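Local atomic coordinates of putative thiol-disulfide oxidoreductase (Bacteroides vulgatus, PDB entry 4GRF), a protein that probably acts as a thiol-disulfide oxidoreductase, this chain being the thioredoxin domain of a longer protein. Residues K28-F38 / F110-G120. Sequence-based numbering, arbitrary orientation.
Sequences KGKYVLVDFWF and FPHIILVDPEG
Antiparallel pairing of strands 31-37 and 112-116, neighbours in the mixed sheet, joins V32, V34 and F36 to V116, I114 and H112. Paired backbone bonds join V32 to V116 and V34 to I114; F36 N reaches H112 O at 2.9 Å, but the return bond is weak. On one face V34 CG2 meets V116 CG2 at 3.9 Å. On the other, L33, also packed on helix 129-140, leans its CG on I113 CG2 (3.7 Å), while D35 OD1, buried without a polar partner, lies 3.5 Å from I113 CG1. In this thioredoxin fold 31-37 is the central strand; the cis peptide before P111 is consistent with the family's cis-proline, and P111 packs on C44 of the C41–C44 disulfide. F38 sets its CE1 edge over the F110 face, toward the rim, an edge-to-face pair with planes 77° apart. At the far end P118 CD sits over the centre of the Y31 ring, 3.6 Å from its centroid, a CH-pi contact; CG anti to the carbonyl carbon (chi1 -80°) swings the ring there. An alanine in place of Y31 is likely to leave P118 CD without this ring and open a gap beside it. G29 N donates to P118 O on a lone pair (2.9 Å).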
# COMPACT_ATOMS: atom_id res chain seq x y z
N LYS A 28 4.35 5.92 11.07
CA LYS A 28 5.33 5.45 12.02
C LYS A 28 4.63 5.09 13.32
O LYS A 28 3.69 5.77 13.77
CB LYS A 28 6.40 6.52 12.26
CG LYS A 28 7.41 6.67 11.12
CD LYS A 28 8.59 5.75 11.30
CE LYS A 28 9.55 5.73 10.13
NZ LYS A 28 9.75 7.02 9.42
N GLY A 29 5.07 3.98 13.91
CA GLY A 29 4.41 3.44 15.08
C GLY A 29 3.49 2.28 14.77
O GLY A 29 3.13 1.52 15.66
N LYS A 30 3.10 2.14 13.50
CA LYS A 30 2.25 1.04 13.07
C LYS A 30 2.94 0.17 12.03
O LYS A 30 3.85 0.62 11.35
CB LYS A 30 0.96 1.57 12.44
CG LYS A 30 0.07 2.28 13.42
CD LYS A 30 -1.21 2.73 12.75
CE LYS A 30 -2.08 3.48 13.75
NZ LYS A 30 -3.43 3.68 13.17
N TYR A 31 2.54 -1.10 11.96
CA TYR A 31 2.83 -1.91 10.80
C TYR A 31 1.95 -1.38 9.68
O TYR A 31 0.78 -1.08 9.89
CB TYR A 31 2.53 -3.38 11.07
CG TYR A 31 3.61 -4.06 11.84
CD1 TYR A 31 4.74 -4.56 11.21
CD2 TYR A 31 3.50 -4.25 13.21
CE1 TYR A 31 5.74 -5.20 11.92
CE2 TYR A 31 4.50 -4.88 13.93
CZ TYR A 31 5.62 -5.34 13.28
OH TYR A 31 6.61 -5.96 14.02
N VAL A 32 2.53 -1.27 8.48
CA VAL A 32 1.81 -0.76 7.34
C VAL A 32 2.03 -1.68 6.16
O VAL A 32 3.17 -1.92 5.77
CB VAL A 32 2.35 0.63 6.92
CG1 VAL A 32 1.42 1.25 5.88
CG2 VAL A 32 2.49 1.55 8.12
N LEU A 33 0.95 -2.19 5.59
CA LEU A 33 1.03 -2.83 4.31
C LEU A 33 0.96 -1.72 3.29
O LEU A 33 0.03 -0.90 3.30
CB LEU A 33 -0.17 -3.76 4.13
CG LEU A 33 -0.08 -5.05 3.31
CD1 LEU A 33 1.05 -5.98 3.75
CD2 LEU A 33 -1.41 -5.77 3.46
N VAL A 34 1.97 -1.65 2.43
CA VAL A 34 1.98 -0.68 1.35
C VAL A 34 1.64 -1.42 0.05
O VAL A 34 2.31 -2.39 -0.32
CB VAL A 34 3.34 0.01 1.26
CG1 VAL A 34 3.32 1.08 0.19
CG2 VAL A 34 3.70 0.62 2.60
N ASP A 35 0.56 -0.98 -0.57
CA ASP A 35 0.02 -1.59 -1.79
C ASP A 35 0.17 -0.62 -2.95
O ASP A 35 -0.56 0.36 -3.02
CB ASP A 35 -1.45 -1.89 -1.55
CG ASP A 35 -2.13 -2.46 -2.75
OD1 ASP A 35 -1.43 -2.98 -3.62
OD2 ASP A 35 -3.39 -2.36 -2.80
N PHE A 36 1.15 -0.87 -3.81
CA PHE A 36 1.33 -0.09 -5.02
C PHE A 36 0.48 -0.71 -6.14
O PHE A 36 0.58 -1.90 -6.45
CB PHE A 36 2.79 -0.09 -5.49
CG PHE A 36 3.77 0.52 -4.51
CD1 PHE A 36 4.34 -0.24 -3.51
CD2 PHE A 36 4.17 1.84 -4.64
CE1 PHE A 36 5.27 0.32 -2.63
CE2 PHE A 36 5.11 2.39 -3.78
CZ PHE A 36 5.64 1.63 -2.77
N TRP A 37 -0.34 0.13 -6.76
CA TRP A 37 -1.36 -0.36 -7.69
C TRP A 37 -1.83 0.72 -8.65
O TRP A 37 -1.41 1.87 -8.56
CB TRP A 37 -2.56 -0.91 -6.90
CG TRP A 37 -3.38 0.16 -6.26
CD1 TRP A 37 -3.02 0.95 -5.20
CD2 TRP A 37 -4.70 0.57 -6.62
NE1 TRP A 37 -4.02 1.82 -4.89
CE2 TRP A 37 -5.06 1.63 -5.76
CE3 TRP A 37 -5.59 0.18 -7.62
CZ2 TRP A 37 -6.28 2.27 -5.85
CZ3 TRP A 37 -6.80 0.82 -7.70
CH2 TRP A 37 -7.13 1.86 -6.81
N PHE A 38 -2.69 0.34 -9.58
CA PHE A 38 -3.42 1.32 -10.36
C PHE A 38 -4.66 0.60 -10.87
O PHE A 38 -4.73 -0.62 -10.83
CB PHE A 38 -2.59 1.86 -11.54
CG PHE A 38 -1.92 0.79 -12.35
CD1 PHE A 38 -0.68 0.29 -11.96
CD2 PHE A 38 -2.52 0.27 -13.48
CE1 PHE A 38 -0.06 -0.71 -12.69
CE2 PHE A 38 -1.89 -0.72 -14.23
CZ PHE A 38 -0.66 -1.21 -13.82
N PHE A 110 3.51 -5.15 -11.01
CA PHE A 110 2.38 -4.95 -10.09
C PHE A 110 1.51 -6.19 -10.07
O PHE A 110 1.44 -6.90 -11.06
CB PHE A 110 1.53 -3.77 -10.54
CG PHE A 110 2.27 -2.47 -10.57
CD1 PHE A 110 3.14 -2.18 -11.61
CD2 PHE A 110 2.08 -1.52 -9.58
CE1 PHE A 110 3.82 -0.98 -11.65
CE2 PHE A 110 2.76 -0.31 -9.62
CZ PHE A 110 3.63 -0.04 -10.66
N PRO A 111 0.83 -6.46 -8.94
CA PRO A 111 0.85 -5.70 -7.70
C PRO A 111 2.23 -5.75 -7.03
O PRO A 111 3.01 -6.67 -7.27
CB PRO A 111 -0.17 -6.45 -6.83
CG PRO A 111 -0.14 -7.85 -7.32
CD PRO A 111 0.12 -7.74 -8.80
N HIS A 112 2.51 -4.73 -6.23
CA HIS A 112 3.68 -4.69 -5.39
C HIS A 112 3.19 -4.40 -3.97
O HIS A 112 2.75 -3.27 -3.66
CB HIS A 112 4.66 -3.63 -5.84
CG HIS A 112 5.97 -3.74 -5.17
ND1 HIS A 112 6.84 -4.78 -5.43
CD2 HIS A 112 6.57 -2.96 -4.25
CE1 HIS A 112 7.92 -4.63 -4.69
NE2 HIS A 112 7.79 -3.53 -3.97
N ILE A 113 3.20 -5.44 -3.14
CA ILE A 113 2.67 -5.31 -1.79
C ILE A 113 3.73 -5.74 -0.77
O ILE A 113 4.20 -6.89 -0.79
CB ILE A 113 1.41 -6.16 -1.60
CG1 ILE A 113 0.39 -5.86 -2.70
CG2 ILE A 113 0.81 -5.91 -0.22
CD1 ILE A 113 -0.87 -6.70 -2.63
N ILE A 114 4.08 -4.82 0.10
CA ILE A 114 5.13 -5.03 1.08
C ILE A 114 4.61 -4.69 2.49
O ILE A 114 3.62 -4.01 2.63
CB ILE A 114 6.37 -4.17 0.79
CG1 ILE A 114 6.02 -2.68 0.81
CG2 ILE A 114 6.96 -4.55 -0.57
CD1 ILE A 114 7.22 -1.76 0.66
N LEU A 115 5.31 -5.17 3.51
CA LEU A 115 4.98 -4.88 4.90
C LEU A 115 6.12 -4.09 5.50
O LEU A 115 7.28 -4.51 5.43
CB LEU A 115 4.76 -6.16 5.72
CG LEU A 115 4.28 -5.91 7.17
CD1 LEU A 115 2.98 -5.12 7.22
CD2 LEU A 115 4.16 -7.22 7.93
N VAL A 116 5.77 -2.92 6.02
CA VAL A 116 6.71 -2.03 6.70
C VAL A 116 6.47 -2.05 8.22
O VAL A 116 5.33 -2.01 8.67
CB VAL A 116 6.56 -0.60 6.14
CG1 VAL A 116 7.48 0.37 6.86
CG2 VAL A 116 6.83 -0.60 4.63
N ASP A 117 7.55 -2.12 9.00
CA ASP A 117 7.41 -2.18 10.46
C ASP A 117 7.25 -0.78 11.08
O ASP A 117 7.29 0.24 10.38
CB ASP A 117 8.54 -3.04 11.09
CG ASP A 117 9.89 -2.34 11.13
OD1 ASP A 117 9.96 -1.13 10.86
OD2 ASP A 117 10.90 -3.01 11.47
N PRO A 118 6.98 -0.70 12.38
CA PRO A 118 6.68 0.60 13.00
C PRO A 118 7.83 1.60 12.95
O PRO A 118 7.63 2.80 13.18
CB PRO A 118 6.31 0.21 14.43
CG PRO A 118 5.76 -1.17 14.31
CD PRO A 118 6.59 -1.83 13.25
N GLU A 119 9.03 1.12 12.65
CA GLU A 119 10.19 2.00 12.53
C GLU A 119 10.49 2.36 11.08
O GLU A 119 11.44 3.09 10.80
CB GLU A 119 11.41 1.34 13.15
CG GLU A 119 11.39 1.35 14.67
CD GLU A 119 10.75 0.10 15.23
OE1 GLU A 119 11.06 -1.00 14.72
OE2 GLU A 119 9.95 0.23 16.19
N GLY A 120 9.71 1.82 10.15
CA GLY A 120 9.92 2.14 8.75
C GLY A 120 10.82 1.21 7.92
O GLY A 120 11.21 1.55 6.81
O HOH W 1 5.59 2.59 10.07